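Local atomic coordinates of single-stranded-DNA-specific exonuclease RecJ (Thermus thermophilus, PDB entry 2ZXR), a protein that degrades single-stranded DNA exonucleolytically in the 5' to 3' direction, using divalent metal ions such as magnesium or manganese. Residues V425-P437 against G456-P468. Numbering follows the deposited sequence.
Sequences VREVALLDLLPEP and GNPEPLFLLFGAP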
# COMPACT_ATOMS: atom_id res chain seq x y z
N VAL A 425 7.72 13.63 -6.33
CA VAL A 425 7.29 12.77 -7.44
C VAL A 425 6.57 11.54 -6.88
O VAL A 425 6.91 11.05 -5.81
CB VAL A 425 8.49 12.28 -8.30
CG1 VAL A 425 9.13 13.46 -9.00
CG2 VAL A 425 9.50 11.53 -7.42
N ARG A 426 5.57 11.06 -7.61
CA ARG A 426 4.80 9.88 -7.19
C ARG A 426 5.24 8.68 -8.03
O ARG A 426 5.47 8.80 -9.23
CB ARG A 426 3.29 10.13 -7.38
CG ARG A 426 2.39 8.93 -7.06
CD ARG A 426 0.95 9.33 -6.67
NE ARG A 426 0.13 9.81 -7.79
CZ ARG A 426 -0.42 9.03 -8.73
NH1 ARG A 426 -1.15 9.58 -9.71
NH2 ARG A 426 -0.25 7.71 -8.71
N GLU A 427 5.41 7.54 -7.38
CA GLU A 427 5.79 6.33 -8.10
C GLU A 427 4.62 5.35 -8.11
O GLU A 427 3.85 5.28 -7.16
CB GLU A 427 6.99 5.64 -7.46
CG GLU A 427 7.11 4.19 -7.93
CD GLU A 427 8.36 3.47 -7.47
OE1 GLU A 427 9.47 3.84 -7.93
OE2 GLU A 427 8.23 2.52 -6.64
N VAL A 428 4.47 4.62 -9.22
CA VAL A 428 3.45 3.58 -9.34
C VAL A 428 4.30 2.34 -9.56
O VAL A 428 5.04 2.25 -10.54
CB VAL A 428 2.54 3.77 -10.56
CG1 VAL A 428 1.55 2.61 -10.64
CG2 VAL A 428 1.78 5.09 -10.46
N ALA A 429 4.24 1.41 -8.62
CA ALA A 429 5.02 0.18 -8.69
C ALA A 429 4.22 -0.93 -9.39
O ALA A 429 3.13 -1.30 -8.97
CB ALA A 429 5.43 -0.27 -7.27
N LEU A 430 4.77 -1.44 -10.48
CA LEU A 430 4.10 -2.47 -11.25
C LEU A 430 4.76 -3.81 -10.97
O LEU A 430 5.98 -3.93 -11.06
CB LEU A 430 4.17 -2.16 -12.75
CG LEU A 430 3.25 -1.13 -13.39
CD1 LEU A 430 1.90 -1.11 -12.69
CD2 LEU A 430 3.89 0.22 -13.34
N LEU A 431 3.94 -4.79 -10.63
CA LEU A 431 4.40 -6.13 -10.31
C LEU A 431 4.89 -6.84 -11.57
O LEU A 431 5.98 -7.40 -11.59
CB LEU A 431 3.27 -6.96 -9.70
CG LEU A 431 3.50 -8.09 -8.69
CD1 LEU A 431 2.62 -9.28 -9.09
CD2 LEU A 431 4.94 -8.48 -8.59
N ASP A 432 4.09 -6.79 -12.62
CA ASP A 432 4.45 -7.49 -13.84
C ASP A 432 3.41 -7.20 -14.90
O ASP A 432 2.42 -6.52 -14.64
CB ASP A 432 4.46 -8.99 -13.54
CG ASP A 432 4.87 -9.84 -14.72
OD1 ASP A 432 4.49 -11.04 -14.74
OD2 ASP A 432 5.57 -9.33 -15.63
N LEU A 433 3.65 -7.72 -16.10
CA LEU A 433 2.74 -7.59 -17.24
C LEU A 433 1.58 -8.52 -16.88
O LEU A 433 1.81 -9.60 -16.37
CB LEU A 433 3.42 -8.12 -18.51
CG LEU A 433 4.13 -7.24 -19.55
CD1 LEU A 433 3.86 -5.79 -19.27
CD2 LEU A 433 5.64 -7.53 -19.57
N LEU A 434 0.34 -8.11 -17.13
CA LEU A 434 -0.81 -8.97 -16.81
C LEU A 434 -0.75 -10.24 -17.67
O LEU A 434 -0.39 -10.16 -18.84
CB LEU A 434 -2.12 -8.25 -17.11
CG LEU A 434 -3.39 -8.92 -16.58
CD1 LEU A 434 -3.46 -8.71 -15.08
CD2 LEU A 434 -4.62 -8.34 -17.25
N PRO A 435 -1.06 -11.41 -17.10
CA PRO A 435 -1.05 -12.70 -17.82
C PRO A 435 -2.20 -12.75 -18.81
O PRO A 435 -3.01 -11.83 -18.85
CB PRO A 435 -1.24 -13.73 -16.70
CG PRO A 435 -0.55 -13.09 -15.54
CD PRO A 435 -1.10 -11.65 -15.64
N GLU A 436 -2.27 -13.82 -19.61
CA GLU A 436 -3.36 -13.96 -20.57
C GLU A 436 -4.65 -14.20 -19.78
O GLU A 436 -4.62 -14.68 -18.63
CB GLU A 436 -3.10 -15.14 -21.53
CG GLU A 436 -1.91 -14.95 -22.46
CD GLU A 436 -2.19 -14.02 -23.62
OE1 GLU A 436 -1.22 -13.55 -24.25
OE2 GLU A 436 -3.39 -13.77 -23.93
N PRO A 437 -5.79 -13.87 -20.39
CA PRO A 437 -7.12 -14.01 -19.79
C PRO A 437 -7.41 -15.38 -19.16
O PRO A 437 -8.00 -15.46 -18.09
CB PRO A 437 -8.07 -13.70 -20.95
CG PRO A 437 -7.24 -12.82 -21.89
CD PRO A 437 -5.88 -13.45 -21.81
N GLY A 456 1.18 -2.14 5.10
CA GLY A 456 2.31 -3.02 4.81
C GLY A 456 2.47 -3.58 3.38
O GLY A 456 3.53 -3.50 2.77
N ASN A 457 1.42 -4.20 2.86
CA ASN A 457 1.46 -4.80 1.53
C ASN A 457 0.24 -4.31 0.81
O ASN A 457 -0.87 -4.74 1.12
CB ASN A 457 1.40 -6.36 1.60
CG ASN A 457 0.43 -6.83 2.61
OD1 ASN A 457 -0.25 -7.86 2.47
ND2 ASN A 457 0.36 -6.07 3.68
N PRO A 458 0.42 -3.36 -0.12
CA PRO A 458 -0.70 -2.83 -0.89
C PRO A 458 -1.07 -3.88 -1.92
O PRO A 458 -0.28 -4.74 -2.25
CB PRO A 458 -0.11 -1.59 -1.55
CG PRO A 458 1.29 -1.98 -1.79
CD PRO A 458 1.68 -2.68 -0.49
N GLU A 459 -2.30 -3.85 -2.40
CA GLU A 459 -2.67 -4.82 -3.40
C GLU A 459 -1.74 -4.57 -4.63
O GLU A 459 -1.45 -3.42 -5.00
CB GLU A 459 -4.13 -4.60 -3.74
CG GLU A 459 -4.72 -5.58 -4.70
CD GLU A 459 -6.23 -5.44 -4.74
OE1 GLU A 459 -6.76 -4.52 -4.08
OE2 GLU A 459 -6.86 -6.23 -5.44
N PRO A 460 -1.25 -5.65 -5.25
CA PRO A 460 -0.37 -5.50 -6.42
C PRO A 460 -1.05 -4.92 -7.67
O PRO A 460 -2.24 -5.15 -7.91
CB PRO A 460 0.12 -6.93 -6.68
CG PRO A 460 -1.00 -7.75 -6.20
CD PRO A 460 -1.42 -7.07 -4.90
N LEU A 461 -0.27 -4.18 -8.46
CA LEU A 461 -0.78 -3.60 -9.70
C LEU A 461 -0.07 -4.24 -10.90
O LEU A 461 1.16 -4.41 -10.89
CB LEU A 461 -0.53 -2.10 -9.75
CG LEU A 461 -1.24 -1.25 -8.71
CD1 LEU A 461 -0.57 0.13 -8.70
CD2 LEU A 461 -2.74 -1.17 -9.03
N PHE A 462 -0.85 -4.60 -11.92
CA PHE A 462 -0.28 -5.20 -13.12
C PHE A 462 -0.25 -4.16 -14.23
O PHE A 462 -1.01 -3.18 -14.23
CB PHE A 462 -1.09 -6.41 -13.62
CG PHE A 462 -0.99 -7.63 -12.73
CD1 PHE A 462 -1.87 -7.81 -11.67
CD2 PHE A 462 0.01 -8.56 -12.94
CE1 PHE A 462 -1.75 -8.92 -10.82
CE2 PHE A 462 0.14 -9.66 -12.10
CZ PHE A 462 -0.75 -9.84 -11.03
N LEU A 463 0.61 -4.39 -15.21
CA LEU A 463 0.70 -3.48 -16.32
C LEU A 463 0.01 -4.14 -17.49
O LEU A 463 0.21 -5.32 -17.74
CB LEU A 463 2.17 -3.23 -16.64
CG LEU A 463 2.50 -2.41 -17.89
CD1 LEU A 463 2.12 -0.93 -17.66
CD2 LEU A 463 4.01 -2.53 -18.17
N LEU A 464 -0.84 -3.39 -18.17
CA LEU A 464 -1.52 -3.84 -19.37
C LEU A 464 -1.08 -2.82 -20.40
O LEU A 464 -0.73 -1.67 -20.05
CB LEU A 464 -3.04 -3.82 -19.24
CG LEU A 464 -3.66 -4.89 -18.34
CD1 LEU A 464 -3.28 -4.59 -16.88
CD2 LEU A 464 -5.18 -4.89 -18.51
N PHE A 465 -1.07 -3.22 -21.67
CA PHE A 465 -0.60 -2.34 -22.73
C PHE A 465 -1.28 -2.67 -24.04
O PHE A 465 -1.56 -3.83 -24.33
CB PHE A 465 0.91 -2.52 -22.89
CG PHE A 465 1.55 -1.54 -23.83
CD1 PHE A 465 1.56 -1.77 -25.21
CD2 PHE A 465 2.12 -0.37 -23.35
CE1 PHE A 465 2.13 -0.83 -26.10
CE2 PHE A 465 2.69 0.58 -24.23
CZ PHE A 465 2.69 0.35 -25.61
N GLY A 466 -1.56 -1.63 -24.84
CA GLY A 466 -2.18 -1.87 -26.12
C GLY A 466 -3.08 -0.79 -26.68
O GLY A 466 -3.12 0.35 -26.19
N ALA A 467 -3.79 -1.16 -27.73
CA ALA A 467 -4.73 -0.25 -28.37
C ALA A 467 -6.06 -0.67 -27.77
O ALA A 467 -6.49 -1.80 -27.92
CB ALA A 467 -4.73 -0.44 -29.88
N PRO A 468 -6.71 0.25 -27.06
CA PRO A 468 -8.00 -0.03 -26.43
C PRO A 468 -9.04 -0.37 -27.47
O PRO A 468 -8.96 0.12 -28.60
CB PRO A 468 -8.31 1.27 -25.69
CG PRO A 468 -7.65 2.30 -26.56
CD PRO A 468 -6.33 1.67 -26.89
O HOH W 1 2.23 -3.41 -7.64
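Leu434 meets the second strand with both of its methyl groups: CD1 rests 3.6 Å from CG of Phe462, its side chain crossing the phenylalanine's at about a right angle, while CD2 packs on Leu464. With CG of Leu434 anti to its own backbone nitrogen (chi1 -169°), the two methyls diverge, one to each residue. Leu431 and Pro435 add aliphatic carbon near CE2 of the same ring, approaching obliquely, Leu431 CD1 lying 3.9 Å from Phe462 CE2. Leu433 and Leu463 run side by side in the same direction, Leu433 CD1 pressed to 3.4 Å from Leu463 CD2, closer than usual van der Waals contact.

Three backbone hydrogen bonds join the segments, which pair in parallel at Leu433 and Leu463: Leu431 N to Leu461 O (2.8 Å), Leu463 N to Asp432 O (2.9 Å) and Leu434 N to Leu463 O (2.9 Å). Beyond Leu431 a water donates to Ala429 O and accepts from Leu461 N. The Asp432 carboxylate forms a salt bridge with Arg633 of helix 624-639, whose Phe636 also touches Leu433.

The pairing joins the parallel strands of the beta-alpha-beta unit 426-433, 440-447, 462-466, between strands 5-9 and 503-514 of a mixed sheet. Apolar contacts dominate this buried seam; Arg633 probably keeps the buried Asp432 charged.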